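Periplasmic solute binding protein (Pectobacterium atrosepticum, PDB 4RY1) probably binds a sugar in the periplasm and delivers it to an ABC-type transporter, as a member of the bacterial solute-binding protein 1 family. Local coordinates at residues Q85-G90 with A303-N307; G160-A165 with Q221-S225; K191-I195 with A402-K407. All coordinates share one frame; numbering follows the deposited sequence.

Interaction 1 of 3, residues Q85-G90 with A303-N307; sequences QKDILG and AMLMN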
ATOM      1  N   GLN A  85      11.512 -24.075   4.774  1.00 16.43           N
ATOM      2  CA  GLN A  85      10.984 -24.092   6.138  1.00 17.33           C
ATOM      3  C   GLN A  85       9.472 -24.213   6.131  1.00 18.46           C
ATOM      4  O   GLN A  85       8.785 -23.686   7.009  1.00 17.83           O
ATOM      5  CB  GLN A  85      11.430 -22.845   6.888  1.00 17.36           C
ATOM      6  CG  GLN A  85      12.940 -22.731   7.006  1.00 17.13           C
ATOM      7  CD  GLN A  85      13.617 -23.779   7.888  1.00 19.75           C
ATOM      8  OE1 GLN A  85      14.837 -23.978   7.781  1.00 24.47           O
ATOM      9  NE2 GLN A  85      12.869 -24.421   8.767  1.00 22.22           N
ATOM     10  N   LYS A  86       8.955 -24.930   5.137  1.00 19.14           N
ATOM     11  CA  LYS A  86       7.507 -25.113   4.985  1.00 21.39           C
ATOM     12  C   LYS A  86       6.818 -25.566   6.275  1.00 19.61           C
ATOM     13  O   LYS A  86       5.748 -25.056   6.625  1.00 21.77           O
ATOM     14  CB  LYS A  86       7.188 -26.097   3.847  1.00 35.45           C
ATOM     15  CG  LYS A  86       5.729 -26.532   3.859  1.00 72.35           C
ATOM     16  CD  LYS A  86       5.201 -26.992   2.513  1.00 84.43           C
ATOM     17  CE  LYS A  86       3.822 -26.393   2.247  1.00137.85           C
ATOM     18  NZ  LYS A  86       3.741 -25.637   0.964  1.00 93.83           N
ATOM     19  N   ASP A  87       7.404 -26.538   6.965  1.00 20.06           N
ATOM     20  CA  ASP A  87       6.756 -27.112   8.159  1.00 21.67           C
ATOM     21  C   ASP A  87       6.763 -26.167   9.361  1.00 20.95           C
ATOM     22  O   ASP A  87       5.746 -26.003  10.050  1.00 22.49           O
ATOM     23  CB  ASP A  87       7.388 -28.453   8.533  1.00 25.33           C
ATOM     24  CG  ASP A  87       7.130 -29.525   7.495  1.00 42.38           C
ATOM     25  OD1 ASP A  87       6.060 -29.495   6.856  1.00 35.69           O
ATOM     26  OD2 ASP A  87       8.007 -30.393   7.312  1.00 66.84           O
ATOM     27  N   ILE A  88       7.906 -25.540   9.602  1.00 17.67           N
ATOM     28  CA  ILE A  88       8.028 -24.567  10.693  1.00 16.79           C
ATOM     29  C   ILE A  88       7.088 -23.384  10.452  1.00 16.09           C
ATOM     30  O   ILE A  88       6.383 -22.944  11.370  1.00 17.65           O
ATOM     31  CB  ILE A  88       9.485 -24.081  10.866  1.00 18.46           C
ATOM     32  CG1 ILE A  88      10.389 -25.207  11.371  1.00 25.57           C
ATOM     33  CG2 ILE A  88       9.548 -22.873  11.809  1.00 18.21           C
ATOM     34  CD1 ILE A  88      10.259 -25.520  12.836  1.00 31.65           C
ATOM     35  N   LEU A  89       7.054 -22.894   9.218  1.00 15.71           N
ATOM     36  CA  LEU A  89       6.189 -21.756   8.880  1.00 15.16           C
ATOM     37  C   LEU A  89       4.699 -22.110   8.756  1.00 18.90           C
ATOM     38  O   LEU A  89       3.845 -21.243   8.815  1.00 21.59           O
ATOM     39  CB  LEU A  89       6.662 -21.082   7.591  1.00 14.66           C
ATOM     40  CG  LEU A  89       8.046 -20.426   7.666  1.00 15.19           C
ATOM     41  CD1 LEU A  89       8.544 -20.072   6.277  1.00 15.90           C
ATOM     42  CD2 LEU A  89       7.990 -19.211   8.586  1.00 14.98           C
ATOM     43  N   GLY A  90       4.385 -23.380   8.575  1.00 17.50           N
ATOM     44  CA  GLY A  90       2.998 -23.755   8.340  1.00 19.06           C
ATOM     45  C   GLY A  90       2.440 -23.120   7.086  1.00 19.68           C
ATOM     46  O   GLY A  90       1.363 -22.543   7.100  1.00 20.35           O
ATOM     47  N   ALA A 303      12.693 -18.523  10.994  1.00 11.97           N
ATOM     48  CA  ALA A 303      11.372 -19.031  10.626  1.00 12.58           C
ATOM     49  C   ALA A 303      10.482 -19.256  11.852  1.00 12.42           C
ATOM     50  O   ALA A 303       9.269 -19.001  11.797  1.00 12.47           O
ATOM     51  CB  ALA A 303      11.492 -20.315   9.836  1.00 13.09           C
ATOM     52  N   MET A 304      11.069 -19.768  12.935  1.00 12.11           N
ATOM     53  CA  MET A 304      10.305 -19.946  14.187  1.00 11.59           C
ATOM     54  C   MET A 304       9.754 -18.603  14.687  1.00 11.80           C
ATOM     55  O   MET A 304       8.625 -18.517  15.172  1.00 12.02           O
ATOM     56  CB  MET A 304      11.150 -20.624  15.288  1.00 12.61           C
ATOM     57  CG  MET A 304      11.520 -22.073  15.006  1.00 13.41           C
ATOM     58  SD  MET A 304      12.837 -22.796  16.080  1.00 11.84           S
ATOM     59  CE  MET A 304      11.940 -22.775  17.653  1.00 20.15           C
ATOM     60  N   LEU A 305      10.560 -17.551  14.615  1.00 10.72           N
ATOM     61  CA  LEU A 305      10.094 -16.226  15.042  1.00 10.99           C
ATOM     62  C   LEU A 305       8.947 -15.739  14.151  1.00 10.66           C
ATOM     63  O   LEU A 305       7.916 -15.235  14.613  1.00 11.51           O
ATOM     64  CB  LEU A 305      11.234 -15.222  15.032  1.00 11.14           C
ATOM     65  CG  LEU A 305      10.901 -13.771  15.364  1.00 10.84           C
ATOM     66  CD1 LEU A 305      10.178 -13.626  16.701  1.00 12.35           C
ATOM     67  CD2 LEU A 305      12.171 -12.914  15.263  1.00 13.20           C
ATOM     68  N   MET A 306       9.102 -15.930  12.855  1.00 10.53           N
ATOM     69  CA  MET A 306       8.070 -15.538  11.893  1.00 10.99           C
ATOM     70  C   MET A 306       6.762 -16.305  12.148  1.00 11.72           C
ATOM     71  O   MET A 306       5.675 -15.703  12.214  1.00 12.04           O
ATOM     72  CB  MET A 306       8.536 -15.752  10.461  1.00 11.54           C
ATOM     73  CG  MET A 306       9.629 -14.777  10.050  1.00 11.18           C
ATOM     74  SD  MET A 306      10.543 -15.197   8.477  1.00  7.84           S
ATOM     75  CE  MET A 306       9.165 -15.477   7.355  1.00 13.45           C
ATOM     76  N   ASN A 307       6.864 -17.616  12.320  1.00 11.38           N
ATOM     77  CA  ASN A 307       5.674 -18.404  12.619  1.00 12.09           C
ATOM     78  C   ASN A 307       5.026 -17.953  13.918  1.00 11.68           C
ATOM     79  O   ASN A 307       3.805 -17.905  14.032  1.00 12.91           O
ATOM     80  CB  ASN A 307       6.008 -19.877  12.693  1.00 13.56           C
ATOM     81  CG  ASN A 307       4.798 -20.706  13.026  1.00 14.06           C
ATOM     82  OD1 ASN A 307       3.944 -20.948  12.165  1.00 19.34           O
ATOM     83  ND2 ASN A 307       4.707 -21.133  14.264  1.00 17.13           N
TER
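Ile88 and Leu89, on the short helix 86-89, close round the methyl of Ala303 on helix 299-310. The branch methyl CG2 of Ile88, directed at that helix by its place anti to the backbone N (chi1 -68°), does the touching on one flank: it lies 3.8 Å from Ala303 CB and equally far from Met304 CG, and reaches the helix backbone at 3.6 Å from Met304 N. Leu89 contributes CD2, which sits 3.5 Å from Ala303 O and 4.0 Å from Met306 CB. Gln85, in the N-cap position, adds its CB to the same patch, 3.9 Å from Ala303 CB. Asn307 lies by the C-terminal end of helix 86-89, near the Ile88 and Leu89 carbonyls. That helix ends in a Schellman motif whose C-prime residue, Gly90, has positive phi. Behind the contact, Ala303 and Met306 rest on strand 284-292, through Ile292 and Phe290, and Leu89 touches Leu82. The contact thus joins a one-turn helix to the layer of helix over the sheet of a periplasmic binding protein fold, and the patch of Ile88, Leu89, Ala303 and Met306 is held by van der Waals packing of aliphatic groups.

Interaction 2 of 3, residues G160-A165 with Q221-S225; sequences GVAQGA and QRYFS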
ATOM      1  N   GLY A 160      -8.385  13.741  -0.923  1.00 13.96           N
ATOM      2  CA  GLY A 160      -7.019  14.255  -0.853  1.00 14.56           C
ATOM      3  C   GLY A 160      -6.052  13.364  -1.606  1.00 12.86           C
ATOM      4  O   GLY A 160      -6.423  12.428  -2.315  1.00 13.83           O
ATOM      5  N   VAL A 161      -4.783  13.717  -1.467  1.00 13.35           N
ATOM      6  CA  VAL A 161      -3.678  13.035  -2.084  1.00 13.98           C
ATOM      7  C   VAL A 161      -2.786  12.641  -0.920  1.00 13.58           C
ATOM      8  O   VAL A 161      -2.292  13.499  -0.193  1.00 13.96           O
ATOM      9  CB  VAL A 161      -2.943  13.950  -3.072  1.00 13.99           C
ATOM     10  CG1 VAL A 161      -1.734  13.267  -3.689  1.00 15.11           C
ATOM     11  CG2 VAL A 161      -3.898  14.399  -4.185  1.00 14.25           C
ATOM     12  N   ALA A 162      -2.635  11.334  -0.722  1.00 12.87           N
ATOM     13  CA  ALA A 162      -2.160  10.761   0.532  1.00 13.46           C
ATOM     14  C   ALA A 162      -0.742  11.169   0.940  1.00 13.07           C
ATOM     15  O   ALA A 162      -0.440  11.231   2.137  1.00 13.81           O
ATOM     16  CB  ALA A 162      -2.272   9.248   0.451  1.00 15.36           C
ATOM     17  N   GLN A 163       0.114  11.417  -0.041  1.00 12.75           N
ATOM     18  CA  GLN A 163       1.494  11.862   0.213  1.00 13.18           C
ATOM     19  C   GLN A 163       1.779  13.202  -0.475  1.00 14.10           C
ATOM     20  O   GLN A 163       2.930  13.571  -0.698  1.00 14.77           O
ATOM     21  CB  GLN A 163       2.482  10.758  -0.178  1.00 14.89           C
ATOM     22  CG  GLN A 163       2.350   9.514   0.702  1.00 19.32           C
ATOM     23  CD  GLN A 163       3.356   8.419   0.414  1.00 27.29           C
ATOM     24  OE1 GLN A 163       4.523   8.684   0.158  1.00 39.80           O
ATOM     25  NE2 GLN A 163       2.912   7.170   0.502  1.00 40.08           N
ATOM     26  N   GLY A 164       0.708  13.939  -0.769  1.00 12.60           N
ATOM     27  CA  GLY A 164       0.816  15.354  -1.160  1.00 14.56           C
ATOM     28  C   GLY A 164       1.638  15.557  -2.420  1.00 15.31           C
ATOM     29  O   GLY A 164       1.367  14.954  -3.458  1.00 15.34           O
ATOM     30  N   ALA A 165       2.652  16.413  -2.302  1.00 14.55           N
ATOM     31  CA  ALA A 165       3.573  16.736  -3.401  1.00 15.33           C
ATOM     32  C   ALA A 165       4.835  15.872  -3.384  1.00 15.75           C
ATOM     33  O   ALA A 165       5.685  16.010  -4.250  1.00 18.50           O
ATOM     34  CB  ALA A 165       3.940  18.203  -3.377  1.00 18.30           C
ATOM     35  N   GLN A 221      -1.240  20.239  -7.117  1.00 14.73           N
ATOM     36  CA  GLN A 221       0.071  20.087  -6.488  1.00 14.82           C
ATOM     37  C   GLN A 221       0.588  21.398  -5.872  1.00 16.95           C
ATOM     38  O   GLN A 221       1.453  21.365  -4.986  1.00 17.50           O
ATOM     39  CB  GLN A 221       1.093  19.489  -7.440  1.00 14.33           C
ATOM     40  CG  GLN A 221       0.794  18.040  -7.756  1.00 16.13           C
ATOM     41  CD  GLN A 221       1.246  17.161  -6.620  1.00 16.57           C
ATOM     42  OE1 GLN A 221       2.449  17.029  -6.391  1.00 17.19           O
ATOM     43  NE2 GLN A 221       0.305  16.580  -5.889  1.00 15.80           N
ATOM     44  N   ARG A 222       0.069  22.539  -6.332  1.00 15.84           N
ATOM     45  CA  ARG A 222       0.367  23.828  -5.686  1.00 16.02           C
ATOM     46  C   ARG A 222      -0.169  23.836  -4.245  1.00 14.55           C
ATOM     47  O   ARG A 222       0.525  24.237  -3.301  1.00 16.15           O
ATOM     48  CB  ARG A 222      -0.235  24.999  -6.459  1.00 17.41           C
ATOM     49  CG  ARG A 222       0.336  25.210  -7.859  1.00 19.02           C
ATOM     50  CD  ARG A 222      -0.349  26.396  -8.500  1.00 20.01           C
ATOM     51  NE  ARG A 222       0.211  26.845  -9.767  1.00 23.09           N
ATOM     52  CZ  ARG A 222       1.197  27.733  -9.907  1.00 22.53           C
ATOM     53  NH1 ARG A 222       1.835  28.250  -8.859  1.00 22.95           N
ATOM     54  NH2 ARG A 222       1.573  28.074 -11.129  1.00 28.17           N
ATOM     55  N   TYR A 223      -1.379  23.326  -4.088  1.00 14.45           N
ATOM     56  CA  TYR A 223      -2.007  23.213  -2.761  1.00 15.04           C
ATOM     57  C   TYR A 223      -1.120  22.354  -1.853  1.00 15.12           C
ATOM     58  O   TYR A 223      -0.769  22.745  -0.751  1.00 15.87           O
ATOM     59  CB  TYR A 223      -3.404  22.617  -2.884  1.00 15.52           C
ATOM     60  CG  TYR A 223      -4.120  22.291  -1.609  1.00 15.28           C
ATOM     61  CD1 TYR A 223      -3.811  21.129  -0.906  1.00 15.30           C
ATOM     62  CD2 TYR A 223      -5.147  23.077  -1.139  1.00 14.91           C
ATOM     63  CE1 TYR A 223      -4.501  20.772   0.245  1.00 14.57           C
ATOM     64  CE2 TYR A 223      -5.842  22.736   0.014  1.00 15.08           C
ATOM     65  CZ  TYR A 223      -5.511  21.579   0.715  1.00 15.77           C
ATOM     66  OH  TYR A 223      -6.197  21.198   1.858  1.00 17.60           O
ATOM     67  N   PHE A 224      -0.766  21.165  -2.316  1.00 15.24           N
ATOM     68  CA  PHE A 224       0.005  20.259  -1.453  1.00 15.27           C
ATOM     69  C   PHE A 224       1.402  20.805  -1.162  1.00 16.72           C
ATOM     70  O   PHE A 224       1.906  20.673  -0.040  1.00 18.88           O
ATOM     71  CB  PHE A 224      -0.005  18.822  -1.973  1.00 15.90           C
ATOM     72  CG  PHE A 224      -1.343  18.177  -1.780  1.00 15.05           C
ATOM     73  CD1 PHE A 224      -1.767  17.825  -0.503  1.00 15.98           C
ATOM     74  CD2 PHE A 224      -2.218  18.016  -2.847  1.00 15.57           C
ATOM     75  CE1 PHE A 224      -3.034  17.296  -0.302  1.00 16.43           C
ATOM     76  CE2 PHE A 224      -3.475  17.464  -2.651  1.00 15.60           C
ATOM     77  CZ  PHE A 224      -3.894  17.133  -1.376  1.00 16.43           C
ATOM     78  N   SER A 225       2.000  21.474  -2.140  1.00 17.34           N
ATOM     79  CA  SER A 225       3.319  22.059  -1.944  1.00 19.04           C
ATOM     80  C   SER A 225       3.324  23.101  -0.849  1.00 18.45           C
ATOM     81  O   SER A 225       4.353  23.288  -0.195  1.00 19.76           O
ATOM     82  CB  SER A 225       3.842  22.656  -3.233  1.00 21.54           C
ATOM     83  OG  SER A 225       4.113  21.629  -4.182  1.00 25.09           O
TER
HETATM   84  O   HOH W   1       2.512  17.751   0.452  1.00 34.19           O
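The Phe224 ring is held between Val161 on one face and Tyr223 CD1 on the opposite face, the latter from the adjoining residue of its own helix and above the ring centre. Val161 makes a CH-pi contact over its face, with CB 4.0 Å from the ring centroid, and its CG2 touches Phe224 CE2 at 3.5 Å. The CA atoms of Gly160 and Gly164 approach the ring obliquely, Gly164 CA coming within 3.6 Å of Phe224 CG. Gly164, with positive phi, closes the type I turn from Val161, and its bare CA permits this close backbone approach to the helix.

The second flat group, the amide of Gln221, lies beside Ala165. Its NE2 donates to Gly164 O at 3.1 Å, nearly straight at 171°. The acceptor lies in the plane of the amide, yet the nitrogen stands above the plane of the Gly164 carbonyl, 54° out of it. A bend at chi2 (-79°) folds the Gln221 chain so that its amide comes back to the loop. OE1 of Gln221 packs 3.2 Å from Ala165 CA and accepts from Gln382 of helix 371-385. Ser225 OG touches Ala165 CB and donates to Gln221 O, which also takes the Ser225 N-H from the opposite face of its plane; Tyr386 is a further partner of this hydroxyl. One water bridges Ala165 N to Phe224 O.

Loop 160-165, between helices 138-152 and 169-183 and bonded through Gly160 to Gly245 of strand 245-249, is therefore fastened to helix 221-225 by the packing of Phe224 and the hydrogen bond from Gln221. The bonds to Gly164 O and from Gln382 NE2 restrain the amide's rotation, and Gly164 O, Ala165 N and Gln221 O find partners in Gln221 NE2, the water and Ser225.

Interaction 3 of 3, residues K191-I195 with A402-K407; sequences KKQSI and ANRILK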
ATOM      1  N   LYS A 191       6.755  -8.227 -20.120  1.00 22.87           N
ATOM      2  CA  LYS A 191       7.422  -8.902 -21.254  1.00 29.56           C
ATOM      3  C   LYS A 191       8.143  -7.911 -22.186  1.00 27.82           C
ATOM      4  O   LYS A 191       9.291  -8.124 -22.610  1.00 30.31           O
ATOM      5  CB  LYS A 191       6.398  -9.701 -22.072  1.00 34.41           C
ATOM      6  CG  LYS A 191       5.782 -10.878 -21.332  1.00 37.29           C
ATOM      7  CD  LYS A 191       4.362 -11.159 -21.820  1.00 98.93           C
ATOM      8  CE  LYS A 191       3.881 -12.567 -21.484  1.00 93.96           C
ATOM      9  NZ  LYS A 191       3.998 -13.523 -22.621  1.00 62.62           N
ATOM     10  N   LYS A 192       7.446  -6.821 -22.500  1.00 26.23           N
ATOM     11  CA  LYS A 192       7.993  -5.771 -23.381  1.00 28.31           C
ATOM     12  C   LYS A 192       8.885  -4.761 -22.651  1.00 32.48           C
ATOM     13  O   LYS A 192       9.500  -3.900 -23.285  1.00 46.30           O
ATOM     14  CB  LYS A 192       6.872  -5.019 -24.097  1.00 48.49           C
ATOM     15  CG  LYS A 192       6.017  -5.855 -25.037  1.00 98.21           C
ATOM     16  CD  LYS A 192       5.263  -4.927 -25.986  1.00127.45           C
ATOM     17  CE  LYS A 192       3.998  -5.509 -26.613  1.00 79.26           C
ATOM     18  NZ  LYS A 192       3.868  -6.990 -26.609  1.00103.27           N
ATOM     19  N   GLN A 193       8.930  -4.867 -21.318  1.00 23.58           N
ATOM     20  CA  GLN A 193       9.681  -3.952 -20.435  1.00 25.90           C
ATOM     21  C   GLN A 193       9.269  -2.520 -20.688  1.00 22.67           C
ATOM     22  O   GLN A 193      10.103  -1.624 -20.809  1.00 26.55           O
ATOM     23  CB  GLN A 193      11.179  -4.138 -20.622  1.00 28.66           C
ATOM     24  CG  GLN A 193      11.532  -5.582 -20.362  1.00 28.33           C
ATOM     25  CD  GLN A 193      12.983  -5.952 -20.508  1.00 48.18           C
ATOM     26  OE1 GLN A 193      13.834  -5.150 -20.901  1.00 69.15           O
ATOM     27  NE2 GLN A 193      13.277  -7.207 -20.191  1.00 65.22           N
ATOM     28  N   SER A 194       7.953  -2.322 -20.720  0.50 20.57           N
ATOM     29  CA  SER A 194       7.362  -1.078 -21.194  0.50 21.04           C
ATOM     30  C   SER A 194       6.008  -0.788 -20.584  0.50 21.99           C
ATOM     31  O   SER A 194       5.362  -1.655 -19.983  0.50 22.79           O
ATOM     32  CB  SER A 194       7.208  -1.102 -22.731  0.50 22.80           C
ATOM     33  OG  SER A 194       8.460  -1.224 -23.388  0.50 27.68           O
ATOM     34  N   ILE A 195       5.604   0.464 -20.744  1.00 22.53           N
ATOM     35  CA  ILE A 195       4.238   0.866 -20.469  1.00 22.00           C
ATOM     36  C   ILE A 195       3.320   0.142 -21.485  1.00 23.75           C
ATOM     37  O   ILE A 195       3.607   0.090 -22.684  1.00 26.79           O
ATOM     38  CB  ILE A 195       4.086   2.407 -20.552  1.00 22.35           C
ATOM     39  CG1 ILE A 195       4.849   3.112 -19.420  1.00 19.74           C
ATOM     40  CG2 ILE A 195       2.619   2.823 -20.546  1.00 23.04           C
ATOM     41  CD1 ILE A 195       4.289   2.880 -18.028  1.00 22.27           C
ATOM     42  N   ALA A 402       9.270   6.948 -18.790  1.00 20.72           N
ATOM     43  CA  ALA A 402       8.817   5.743 -18.082  1.00 22.97           C
ATOM     44  C   ALA A 402       9.394   4.502 -18.758  1.00 23.76           C
ATOM     45  O   ALA A 402       9.904   3.593 -18.096  1.00 20.62           O
ATOM     46  CB  ALA A 402       7.297   5.669 -18.026  1.00 20.87           C
ATOM     47  N   ASN A 403       9.358   4.491 -20.088  1.00 22.37           N
ATOM     48  CA  ASN A 403       9.883   3.336 -20.828  1.00 22.54           C
ATOM     49  C   ASN A 403      11.398   3.165 -20.642  1.00 22.97           C
ATOM     50  O   ASN A 403      11.874   2.036 -20.501  1.00 24.93           O
ATOM     51  CB  ASN A 403       9.490   3.388 -22.300  1.00 24.04           C
ATOM     52  CG  ASN A 403       8.060   2.920 -22.535  1.00 21.21           C
ATOM     53  OD1 ASN A 403       7.471   2.229 -21.690  1.00 26.59           O
ATOM     54  ND2 ASN A 403       7.494   3.278 -23.685  1.00 26.58           N
ATOM     55  N   ARG A 404      12.142   4.270 -20.604  1.00 23.12           N
ATOM     56  CA  ARG A 404      13.580   4.212 -20.254  1.00 28.15           C
ATOM     57  C   ARG A 404      13.788   3.609 -18.863  1.00 23.30           C
ATOM     58  O   ARG A 404      14.643   2.769 -18.685  1.00 23.25           O
ATOM     59  CB  ARG A 404      14.279   5.580 -20.355  1.00 23.79           C
ATOM     60  CG  ARG A 404      14.360   6.125 -21.787  1.00 28.06           C
ATOM     61  CD  ARG A 404      15.096   7.456 -21.886  1.00 50.28           C
ATOM     62  NE  ARG A 404      14.325   8.634 -21.467  1.00 76.83           N
ATOM     63  CZ  ARG A 404      13.404   9.256 -22.204  1.00 53.82           C
ATOM     64  NH1 ARG A 404      13.077   8.809 -23.412  1.00 97.17           N
ATOM     65  NH2 ARG A 404      12.788  10.331 -21.721  1.00 40.22           N
ATOM     66  N   ILE A 405      12.997   4.050 -17.890  1.00 22.90           N
ATOM     67  CA  ILE A 405      13.113   3.539 -16.513  1.00 20.13           C
ATOM     68  C   ILE A 405      12.856   2.034 -16.467  1.00 20.63           C
ATOM     69  O   ILE A 405      13.607   1.279 -15.863  1.00 19.37           O
ATOM     70  CB  ILE A 405      12.144   4.259 -15.554  1.00 18.73           C
ATOM     71  CG1 ILE A 405      12.600   5.697 -15.328  1.00 20.24           C
ATOM     72  CG2 ILE A 405      12.049   3.522 -14.213  1.00 18.06           C
ATOM     73  CD1 ILE A 405      11.515   6.630 -14.845  1.00 21.63           C
ATOM     74  N   LEU A 406      11.782   1.614 -17.128  1.00 18.20           N
ATOM     75  CA  LEU A 406      11.377   0.202 -17.133  1.00 20.60           C
ATOM     76  C   LEU A 406      12.370  -0.723 -17.824  1.00 20.25           C
ATOM     77  O   LEU A 406      12.534  -1.866 -17.426  1.00 21.64           O
ATOM     78  CB  LEU A 406       9.964   0.041 -17.698  1.00 19.37           C
ATOM     79  CG  LEU A 406       8.848   0.691 -16.857  1.00 20.96           C
ATOM     80  CD1 LEU A 406       7.521   0.521 -17.568  1.00 23.94           C
ATOM     81  CD2 LEU A 406       8.709   0.130 -15.439  1.00 21.41           C
ATOM     82  N   LYS A 407      13.045  -0.231 -18.849  1.00 25.73           N
ATOM     83  CA  LYS A 407      14.066  -1.056 -19.501  1.00 24.01           C
ATOM     84  C   LYS A 407      15.251  -1.338 -18.576  1.00 25.76           C
ATOM     85  O   LYS A 407      15.914  -2.362 -18.681  1.00 29.43           O
ATOM     86  CB  LYS A 407      14.509  -0.402 -20.800  1.00 30.30           C
ATOM     87  CG  LYS A 407      13.598  -0.822 -21.937  1.00 52.86           C
ATOM     88  CD  LYS A 407      14.108  -2.126 -22.531  1.00 72.19           C
ATOM     89  CE  LYS A 407      13.066  -2.902 -23.318  1.00 81.33           C
ATOM     90  NZ  LYS A 407      13.566  -4.274 -23.634  1.00 54.18           N
TER
HETATM   91  O   HOH W   2      10.883   0.321 -22.552  1.00 36.35           O
HETATM   92  O   HOH W   3       5.052   1.742 -24.422  1.00 28.25           O
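Gln193 and Lys407 cross at about a right angle, with the lysine chain passing the glutamine near its CB and ending at its amide. The Gln193 chain is extended beyond CG (chi2 180°), whereas Lys407 bends at chi2, and the bend carries its ammonium to the loop. Lys407 NZ donates to Gln193 OE1 at 2.9 Å, from above the carbonyl plane and 55° out of it. Lower on the same chain, Lys407 CE packs 3.5 Å from Gln193 CB, so methylenes as well as the charged end meet the glutamine.

Asn403 runs obliquely to Ile195 and uses its OD1 on the backbone instead. Ile195 N donates to Asn403 OD1 at 2.7 Å, almost straight at 175° and in the plane of the asparagine carbonyl. The ND2 of the same amide binds a water that donates to Ile195 O, so the oxygen and nitrogen of one amide serve the N-H directly and the C=O through a water. Another water joins Gln193 O to Asn403 O.

Beneath this polar layer, Leu406 and Ile195 stand roughly perpendicular, their CD1 methyls 4.0 Å apart, and Ile195 CG1 meets Ala402 CB at 3.8 Å. Leu406 CB also approaches Gln193 O at 3.5 Å. Leu406 continues to Leu373 and Phe367, tying the contact to helix 371-385 behind it.

Gln193 and Ser194 form a G1 bulge opposite Asp189 in the hairpin of strands 188-189 and 194-195. The contact docks this hairpin on helix 391-409 near the C-terminus. Its amide-to-backbone bonding pins the Ile195 backbone to Asn403, while the Lys407 bond lies on the exposed side and meets its oxygen from well above the carbonyl plane, unlike the in-plane Ile195 bond.

In the fold
Interaction 2 is the buried one of the three; interactions 1 and 3 are both partly buried, and exposed residues take part in interaction 3 alone. Interactions 2 and 3 share no segment, but both abut helix 371-385. Interactions 1 and 2 lie on opposite sides of the chain's centre, their own centres about 42 Å apart, while interactions 2 and 3 are nearer, with closest atoms about 15 Å apart. Along the sequence, interaction 2 nests within the loop closed by interaction 1, whereas interaction 3 alternates with both. Aliphatic groups dominate interaction 1, a ring and an amide secure a loop in interaction 2; both 2 and 3 include bridging water, and only 3 uses a charged side chain across the contact.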